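Local atomic coordinates of extracellular invertase (Aspergillus kawachii, PDB entry 5XH8), a protein that probably hydrolyses sucrose and related beta-fructofuranosides as a family 32 glycoside hydrolase, and has high transfructosylation activity that can yield fructooligosaccharides such as 1-kestose. Residues A[159-162]-A[163-166]; A[331-335]-A[336-340]; A[421-424]-A[425-429]. All blocks are in the same frame, centred on the assembly; numbering follows the deposited sequence.

Interaction 1 (A[159-162]-A[163-166]); sequences GPPF and AYNV
Pro-160 opens the contact: its CB lies 3.7 Å from Val-166 CG1, an apolar touch made as the chain doubles back and brings the valine against the proline ring. Pro-161 follows and does two jobs. Its CB sits over the middle of the Tyr-164 ring, 3.6 Å from the centroid and only 5° off the ring normal, a CH-pi contact over the ring centre, with CG leaning over the CD2 and CE2 side of the ring. Its carbonyl O accepts a hydrogen bond from Tyr-164 N at 3.0 Å, the bond that closes the turn. Tyr-164 CG stands anti to its own carbonyl carbon (chi1 -81°), which swings the ring back against the proline. Phe-162, at the turn's corner, sends its ring outward, and Ala-163 CB lies over one face toward the rim, 4.2 Å from the ring centroid. That outward ring meets Tyr-212 of the second subunit edge-to-face and packs on Trp-219 of that subunit, while Tyr-164 rests on Tyr-221 and Phe-207 of its own chain. Positive phi at Ala-163 (63°) completes a type II beta turn from Pro-161 to Tyr-164, set in the loop that leads into strand 166-176 of the GH32 beta-propeller, at the subunit interface.

Interaction 2 (A[331-335]-A[336-340]); sequences LPSTK and SGAPD
Ser-333 O meets two successive backbone donors where helix 331-336 ends, the C-terminal end of a short alpha helix, with Gly-337 the first residue to leave helical geometry, at positive phi. Gly-337 N approaches at 2.8 Å and Ala-338 N at 3.1 Å, both weak bonds because their N-H groups point well off the oxygen. The last firmer helical bond, from Ser-336 N to Pro-332 O, is 3.0 Å long. With phi 69°, Gly-337 turns the chain away from the helix axis and brings Ala-338 CB within 4.1 Å of both CB and OG of Ser-333. A water extends this link: it accepts a hydrogen bond from Ser-333 OG and donates to Pro-339 O, holding the departing chain near the helix. Farther out, Ser-333 OG also bonds Ser-330 and Arg-341, and Lys-335, its chain extended beyond CG, carries NZ to a salt bridge with Asp-71. Arg-420 packs against Ser-336, Ala-338 and Pro-339, so helix 420-426 covers this exit. Ser-336 OG sits between its backbone N and carbonyl carbon (chi1 66°); from there it bonds Glu-421 OE2 and weakly accepts a hydrogen bond from Ala-338 N, with 3.4 Å between OG and that nitrogen.

Interaction 3 (A[421-424]-A[425-429]); sequences ETKA and ALLSG
Ala-425, Lys-423 and Ala-424 bury the most surface in the last turns of helix 420-426, a short alpha helix that leaves helical geometry at Leu-427. Ala-425 N bonds Glu-421 O at 3.1 Å, and its methyl CB rests 3.5 Å from that same oxygen. Lys-423 O receives a hydrogen bond from Leu-427 N at 3.1 Å, while the aliphatic start of the lysine runs beside the leucine, Lys-423 CG to Leu-427 CD1 being 4.3 Å. Ala-424 O takes a second, weak bond from Leu-427 N, which is therefore shared between an alpha-type and a 3-10-type acceptor. On either side of this run in the sequence, Thr-422 O accepts a hydrogen bond from Leu-426 N at 2.9 Å, and the leucine, with Thr-422, packs on Leu-372 of strand 366-385. Leu-426 and Leu-427 also touch Val-457 of strand 455-463, so the helix joins strands of the two domains. At the opposite end, Glu-421 OE1 forms a salt bridge with Arg-341. Beyond the helix, Ser-428 doubles its hold on Ala-425 O: its N donates at 3.2 Å, and its OG, turned back with chi1 66°, donates at 2.7 Å.

Overall arrangement
In chain order the three contacts run in series, with neither nesting nor crossing, and each is local to one continuous stretch: a turn, then two helix ends. Interaction 1 shapes the loop between strands 149-150 and 166-176 and lies at the surface, where it meets the second subunit. Interaction 2 ends helix 331-336 just before strand 341-348, and interaction 3 ends helix 420-426 just before strand 430-439. Although far apart in sequence, interactions 2 and 3 touch, with centres about 16 Å apart, and so tie propeller to beta-sandwich. Interaction 1 stands apart, its centre about 42 Å from that of interaction 2 and about 47 Å from that of interaction 3.

Interaction 1 (A[159-162]-A[163-166])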
ATOM      1  N   GLY A 159      -0.738  -5.914  -1.442  1.00 26.59           N
ATOM      2  CA  GLY A 159      -0.813  -6.281  -2.836  1.00 25.48           C
ATOM      3  C   GLY A 159      -0.574  -7.754  -2.934  1.00 25.85           C
ATOM      4  O   GLY A 159      -0.401  -8.424  -1.899  1.00 23.66           O
ATOM      5  N   PRO A 160      -0.579  -8.266  -4.172  1.00 26.05           N
ATOM      6  CA  PRO A 160      -0.393  -9.685  -4.396  1.00 26.04           C
ATOM      7  C   PRO A 160       1.066 -10.095  -4.212  1.00 25.89           C
ATOM      8  O   PRO A 160       1.914  -9.237  -4.045  1.00 24.57           O
ATOM      9  CB  PRO A 160      -0.845  -9.870  -5.841  1.00 25.41           C
ATOM     10  CG  PRO A 160      -0.643  -8.566  -6.488  1.00 25.46           C
ATOM     11  CD  PRO A 160      -0.802  -7.525  -5.425  1.00 25.75           C
ATOM     12  N   PRO A 161       1.355 -11.401  -4.262  1.00 26.63           N
ATOM     13  CA  PRO A 161       2.743 -11.856  -4.139  1.00 27.36           C
ATOM     14  C   PRO A 161       3.665 -11.198  -5.153  1.00 27.12           C
ATOM     15  O   PRO A 161       3.206 -10.735  -6.223  1.00 25.37           O
ATOM     16  CB  PRO A 161       2.646 -13.375  -4.352  1.00 28.27           C
ATOM     17  CG  PRO A 161       1.250 -13.720  -3.899  1.00 27.52           C
ATOM     18  CD  PRO A 161       0.411 -12.537  -4.317  1.00 28.26           C
ATOM     19  N   PHE A 162       4.932 -11.098  -4.766  1.00 26.59           N
ATOM     20  CA  PHE A 162       5.936 -10.314  -5.479  1.00 28.06           C
ATOM     21  C   PHE A 162       5.901 -10.519  -6.995  1.00 28.74           C
ATOM     22  O   PHE A 162       6.021 -11.642  -7.481  1.00 30.06           O
ATOM     23  CB  PHE A 162       7.340 -10.654  -4.945  1.00 29.14           C
ATOM     24  CG  PHE A 162       8.448  -9.884  -5.625  1.00 29.78           C
ATOM     25  CD1 PHE A 162       8.629  -8.539  -5.353  1.00 29.03           C
ATOM     26  CD2 PHE A 162       9.277 -10.500  -6.566  1.00 30.39           C
ATOM     27  CE1 PHE A 162       9.626  -7.802  -5.976  1.00 30.64           C
ATOM     28  CE2 PHE A 162      10.284  -9.775  -7.207  1.00 32.48           C
ATOM     29  CZ  PHE A 162      10.457  -8.421  -6.903  1.00 32.21           C
ATOM     30  N   ALA A 163       5.726  -9.423  -7.730  1.00 28.72           N
ATOM     31  CA  ALA A 163       5.730  -9.410  -9.200  1.00 28.73           C
ATOM     32  C   ALA A 163       4.619 -10.213  -9.899  1.00 29.48           C
ATOM     33  O   ALA A 163       4.683 -10.409 -11.122  1.00 27.49           O
ATOM     34  CB  ALA A 163       7.108  -9.809  -9.738  1.00 29.15           C
ATOM     35  N   TYR A 164       3.579 -10.631  -9.170  1.00 28.93           N
ATOM     36  CA  TYR A 164       2.443 -11.308  -9.813  1.00 29.39           C
ATOM     37  C   TYR A 164       1.655 -10.282 -10.615  1.00 28.79           C
ATOM     38  O   TYR A 164       1.336  -9.204 -10.108  1.00 28.82           O
ATOM     39  CB  TYR A 164       1.537 -11.972  -8.778  1.00 31.69           C
ATOM     40  CG  TYR A 164       2.005 -13.323  -8.268  1.00 32.28           C
ATOM     41  CD1 TYR A 164       3.365 -13.689  -8.265  1.00 34.64           C
ATOM     42  CD2 TYR A 164       1.081 -14.245  -7.765  1.00 32.81           C
ATOM     43  CE1 TYR A 164       3.780 -14.929  -7.772  1.00 33.53           C
ATOM     44  CE2 TYR A 164       1.492 -15.491  -7.264  1.00 32.74           C
ATOM     45  CZ  TYR A 164       2.840 -15.829  -7.277  1.00 33.71           C
ATOM     46  OH  TYR A 164       3.272 -17.057  -6.801  1.00 36.44           O
ATOM     47  N   ASN A 165       1.375 -10.611 -11.870  1.00 26.68           N
ATOM     48  CA  ASN A 165       0.627  -9.764 -12.774  1.00 27.77           C
ATOM     49  C   ASN A 165      -0.835 -10.239 -12.744  1.00 28.14           C
ATOM     50  O   ASN A 165      -1.309 -11.033 -13.597  1.00 28.91           O
ATOM     51  CB  ASN A 165       1.239  -9.872 -14.167  1.00 28.67           C
ATOM     52  CG  ASN A 165       0.544  -8.989 -15.180  1.00 32.24           C
ATOM     53  OD1 ASN A 165      -0.244  -8.111 -14.846  1.00 30.73           O
ATOM     54  ND2 ASN A 165       0.841  -9.221 -16.439  1.00 32.90           N
ATOM     55  N   VAL A 166      -1.532  -9.805 -11.701  1.00 24.77           N
ATOM     56  CA  VAL A 166      -2.901 -10.245 -11.459  1.00 24.74           C
ATOM     57  C   VAL A 166      -3.946  -9.653 -12.420  1.00 24.01           C
ATOM     58  O   VAL A 166      -3.810  -8.519 -12.856  1.00 23.84           O
ATOM     59  CB  VAL A 166      -3.337  -9.954 -10.019  1.00 26.08           C
ATOM     60  CG1 VAL A 166      -2.498 -10.777  -9.049  1.00 26.50           C
ATOM     61  CG2 VAL A 166      -3.283  -8.449  -9.716  1.00 25.79           C
TER

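Interaction 2 (A[331-335]-A[336-340])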
ATOM      1  N   LEU A 331     -29.390 -17.539  17.372  1.00 29.32           N
ATOM      2  CA  LEU A 331     -30.800 -17.296  17.627  1.00 31.61           C
ATOM      3  C   LEU A 331     -31.725 -18.007  16.628  1.00 32.51           C
ATOM      4  O   LEU A 331     -32.616 -18.737  17.055  1.00 32.42           O
ATOM      5  CB  LEU A 331     -31.127 -15.810  17.699  1.00 34.45           C
ATOM      6  CG  LEU A 331     -30.769 -15.096  18.992  1.00 37.75           C
ATOM      7  CD1 LEU A 331     -31.036 -13.600  18.833  1.00 36.86           C
ATOM      8  CD2 LEU A 331     -31.540 -15.669  20.189  1.00 39.76           C
ATOM      9  N   PRO A 332     -31.514 -17.837  15.305  1.00 32.91           N
ATOM     10  CA  PRO A 332     -32.398 -18.584  14.382  1.00 31.78           C
ATOM     11  C   PRO A 332     -32.363 -20.102  14.574  1.00 31.96           C
ATOM     12  O   PRO A 332     -33.428 -20.756  14.624  1.00 30.30           O
ATOM     13  CB  PRO A 332     -31.869 -18.242  12.978  1.00 33.15           C
ATOM     14  CG  PRO A 332     -31.018 -17.031  13.146  1.00 33.99           C
ATOM     15  CD  PRO A 332     -30.594 -16.933  14.592  1.00 33.44           C
ATOM     16  N   SER A 333     -31.157 -20.648  14.646  1.00 31.56           N
ATOM     17  CA  SER A 333     -30.967 -22.106  14.752  1.00 33.09           C
ATOM     18  C   SER A 333     -31.503 -22.711  16.071  1.00 31.99           C
ATOM     19  O   SER A 333     -32.016 -23.826  16.080  1.00 29.75           O
ATOM     20  CB  SER A 333     -29.492 -22.451  14.571  1.00 32.70           C
ATOM     21  OG  SER A 333     -29.033 -21.988  13.315  1.00 32.23           O
ATOM     22  N   THR A 334     -31.362 -21.967  17.163  1.00 33.01           N
ATOM     23  CA  THR A 334     -31.941 -22.333  18.449  1.00 35.63           C
ATOM     24  C   THR A 334     -33.471 -22.419  18.365  1.00 36.93           C
ATOM     25  O   THR A 334     -34.060 -23.360  18.896  1.00 37.09           O
ATOM     26  CB  THR A 334     -31.502 -21.350  19.548  1.00 37.36           C
ATOM     27  OG1 THR A 334     -30.082 -21.433  19.679  1.00 36.89           O
ATOM     28  CG2 THR A 334     -32.145 -21.674  20.915  1.00 40.54           C
ATOM     29  N   LYS A 335     -34.116 -21.483  17.669  1.00 35.11           N
ATOM     30  CA  LYS A 335     -35.576 -21.554  17.489  1.00 34.33           C
ATOM     31  C   LYS A 335     -36.009 -22.704  16.595  1.00 34.30           C
ATOM     32  O   LYS A 335     -37.029 -23.325  16.849  1.00 36.94           O
ATOM     33  CB  LYS A 335     -36.153 -20.250  16.940  1.00 34.26           C
ATOM     34  CG  LYS A 335     -36.024 -19.076  17.894  1.00 35.62           C
ATOM     35  CD  LYS A 335     -36.247 -17.771  17.158  1.00 37.58           C
ATOM     36  CE  LYS A 335     -35.717 -16.614  17.953  1.00 39.09           C
ATOM     37  NZ  LYS A 335     -36.061 -15.344  17.297  1.00 39.98           N
ATOM     38  N   SER A 336     -35.272 -22.979  15.536  1.00 31.71           N
ATOM     39  CA  SER A 336     -35.724 -23.959  14.561  1.00 31.78           C
ATOM     40  C   SER A 336     -35.156 -25.350  14.805  1.00 32.30           C
ATOM     41  O   SER A 336     -35.493 -26.282  14.092  1.00 34.22           O
ATOM     42  CB  SER A 336     -35.319 -23.501  13.166  1.00 31.47           C
ATOM     43  OG  SER A 336     -33.907 -23.506  13.055  1.00 32.41           O
ATOM     44  N   GLY A 337     -34.252 -25.468  15.768  1.00 34.51           N
ATOM     45  CA  GLY A 337     -33.551 -26.700  16.043  1.00 34.13           C
ATOM     46  C   GLY A 337     -32.569 -27.123  14.976  1.00 36.01           C
ATOM     47  O   GLY A 337     -32.253 -28.299  14.901  1.00 34.75           O
ATOM     48  N   ALA A 338     -32.058 -26.195  14.156  1.00 33.94           N
ATOM     49  CA  ALA A 338     -31.136 -26.582  13.078  1.00 30.57           C
ATOM     50  C   ALA A 338     -29.764 -26.985  13.629  1.00 28.11           C
ATOM     51  O   ALA A 338     -29.335 -26.455  14.637  1.00 26.96           O
ATOM     52  CB  ALA A 338     -30.955 -25.425  12.097  1.00 31.48           C
ATOM     53  N   PRO A 339     -29.044 -27.876  12.930  1.00 27.94           N
ATOM     54  CA  PRO A 339     -27.644 -28.059  13.246  1.00 31.17           C
ATOM     55  C   PRO A 339     -26.831 -26.887  12.635  1.00 33.69           C
ATOM     56  O   PRO A 339     -27.429 -25.936  12.076  1.00 31.26           O
ATOM     57  CB  PRO A 339     -27.315 -29.377  12.562  1.00 29.67           C
ATOM     58  CG  PRO A 339     -28.162 -29.351  11.344  1.00 30.46           C
ATOM     59  CD  PRO A 339     -29.430 -28.641  11.730  1.00 28.79           C
ATOM     60  N   ASP A 340     -25.505 -26.946  12.757  1.00 32.60           N
ATOM     61  CA  ASP A 340     -24.626 -25.965  12.076  1.00 30.99           C
ATOM     62  C   ASP A 340     -24.962 -25.973  10.585  1.00 29.68           C
ATOM     63  O   ASP A 340     -25.168 -27.034   9.979  1.00 28.36           O
ATOM     64  CB  ASP A 340     -23.153 -26.312  12.225  1.00 31.68           C
ATOM     65  CG  ASP A 340     -22.637 -26.243  13.655  1.00 31.12           C
ATOM     66  OD1 ASP A 340     -23.162 -25.528  14.528  1.00 30.57           O
ATOM     67  OD2 ASP A 340     -21.616 -26.914  13.870  1.00 35.37           O
TER
HETATM   68  O   HOH W   1     -27.412 -23.360  11.942  1.00 29.41           O
HETATM   69  O   HOH W   2     -29.939 -25.764  17.040  1.00 42.24           O

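Interaction 3 (A[421-424]-A[425-429])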
ATOM      1  N   GLU A 421     -36.333 -21.986   7.797  1.00 27.36           N
ATOM      2  CA  GLU A 421     -37.239 -21.036   8.426  1.00 28.23           C
ATOM      3  C   GLU A 421     -37.885 -20.083   7.406  1.00 29.55           C
ATOM      4  O   GLU A 421     -39.054 -19.681   7.557  1.00 27.75           O
ATOM      5  CB  GLU A 421     -36.534 -20.226   9.490  1.00 30.45           C
ATOM      6  CG  GLU A 421     -35.836 -21.060  10.554  1.00 31.94           C
ATOM      7  CD  GLU A 421     -34.346 -21.286  10.303  1.00 30.09           C
ATOM      8  OE1 GLU A 421     -33.917 -21.371   9.129  1.00 31.01           O
ATOM      9  OE2 GLU A 421     -33.595 -21.411  11.293  1.00 30.61           O
ATOM     10  N   THR A 422     -37.116 -19.727   6.379  1.00 28.63           N
ATOM     11  CA  THR A 422     -37.628 -18.939   5.271  1.00 28.31           C
ATOM     12  C   THR A 422     -38.654 -19.732   4.452  1.00 28.54           C
ATOM     13  O   THR A 422     -39.681 -19.177   4.061  1.00 26.90           O
ATOM     14  CB  THR A 422     -36.483 -18.435   4.374  1.00 26.27           C
ATOM     15  OG1 THR A 422     -35.754 -17.455   5.107  1.00 25.53           O
ATOM     16  CG2 THR A 422     -37.008 -17.808   3.090  1.00 26.83           C
ATOM     17  N   LYS A 423     -38.374 -21.003   4.166  1.00 29.09           N
ATOM     18  CA  LYS A 423     -39.336 -21.819   3.442  1.00 31.01           C
ATOM     19  C   LYS A 423     -40.687 -21.914   4.197  1.00 30.58           C
ATOM     20  O   LYS A 423     -41.760 -21.762   3.579  1.00 28.76           O
ATOM     21  CB  LYS A 423     -38.784 -23.211   3.139  1.00 33.42           C
ATOM     22  CG  LYS A 423     -39.735 -24.040   2.299  1.00 36.47           C
ATOM     23  CD  LYS A 423     -39.152 -25.382   1.906  1.00 40.22           C
ATOM     24  CE  LYS A 423     -40.071 -26.088   0.915  1.00 42.46           C
ATOM     25  NZ  LYS A 423     -39.635 -27.501   0.808  1.00 46.12           N
ATOM     26  N   ALA A 424     -40.626 -22.135   5.514  1.00 28.31           N
ATOM     27  CA  ALA A 424     -41.843 -22.221   6.322  1.00 31.10           C
ATOM     28  C   ALA A 424     -42.606 -20.895   6.291  1.00 33.06           C
ATOM     29  O   ALA A 424     -43.845 -20.894   6.202  1.00 30.73           O
ATOM     30  CB  ALA A 424     -41.522 -22.615   7.763  1.00 30.45           C
ATOM     31  N   ALA A 425     -41.873 -19.769   6.339  1.00 30.55           N
ATOM     32  CA  ALA A 425     -42.523 -18.470   6.293  1.00 30.23           C
ATOM     33  C   ALA A 425     -43.148 -18.198   4.907  1.00 29.74           C
ATOM     34  O   ALA A 425     -44.238 -17.623   4.819  1.00 30.06           O
ATOM     35  CB  ALA A 425     -41.578 -17.357   6.724  1.00 30.98           C
ATOM     36  N   LEU A 426     -42.488 -18.634   3.841  1.00 29.79           N
ATOM     37  CA  LEU A 426     -43.060 -18.540   2.500  1.00 31.46           C
ATOM     38  C   LEU A 426     -44.391 -19.299   2.358  1.00 34.86           C
ATOM     39  O   LEU A 426     -45.274 -18.879   1.603  1.00 35.07           O
ATOM     40  CB  LEU A 426     -42.080 -19.060   1.446  1.00 29.64           C
ATOM     41  CG  LEU A 426     -40.812 -18.240   1.142  1.00 29.84           C
ATOM     42  CD1 LEU A 426     -39.928 -18.988   0.144  1.00 29.80           C
ATOM     43  CD2 LEU A 426     -41.152 -16.866   0.599  1.00 30.00           C
ATOM     44  N   LEU A 427     -44.516 -20.408   3.072  1.00 36.31           N
ATOM     45  CA  LEU A 427     -45.706 -21.258   3.011  1.00 39.10           C
ATOM     46  C   LEU A 427     -46.739 -20.920   4.073  1.00 40.73           C
ATOM     47  O   LEU A 427     -47.731 -21.615   4.195  1.00 47.37           O
ATOM     48  CB  LEU A 427     -45.307 -22.727   3.152  1.00 37.47           C
ATOM     49  CG  LEU A 427     -44.414 -23.295   2.062  1.00 36.15           C
ATOM     50  CD1 LEU A 427     -43.997 -24.708   2.444  1.00 38.24           C
ATOM     51  CD2 LEU A 427     -45.093 -23.278   0.706  1.00 35.37           C
ATOM     52  N   SER A 428     -46.538 -19.849   4.827  1.00 42.47           N
ATOM     53  CA  SER A 428     -47.460 -19.505   5.889  1.00 44.70           C
ATOM     54  C   SER A 428     -48.728 -18.823   5.365  1.00 49.11           C
ATOM     55  O   SER A 428     -49.605 -18.491   6.161  1.00 51.38           O
ATOM     56  CB  SER A 428     -46.778 -18.621   6.931  1.00 43.23           C
ATOM     57  OG  SER A 428     -46.432 -17.376   6.380  1.00 40.85           O
ATOM     58  N   GLY A 429     -48.838 -18.606   4.055  1.00 51.24           N
ATOM     59  CA  GLY A 429     -50.049 -18.026   3.491  1.00 55.75           C
ATOM     60  C   GLY A 429     -51.236 -18.974   3.540  1.00 57.22           C
ATOM     61  O   GLY A 429     -51.356 -19.816   4.436  1.00 62.79           O
TER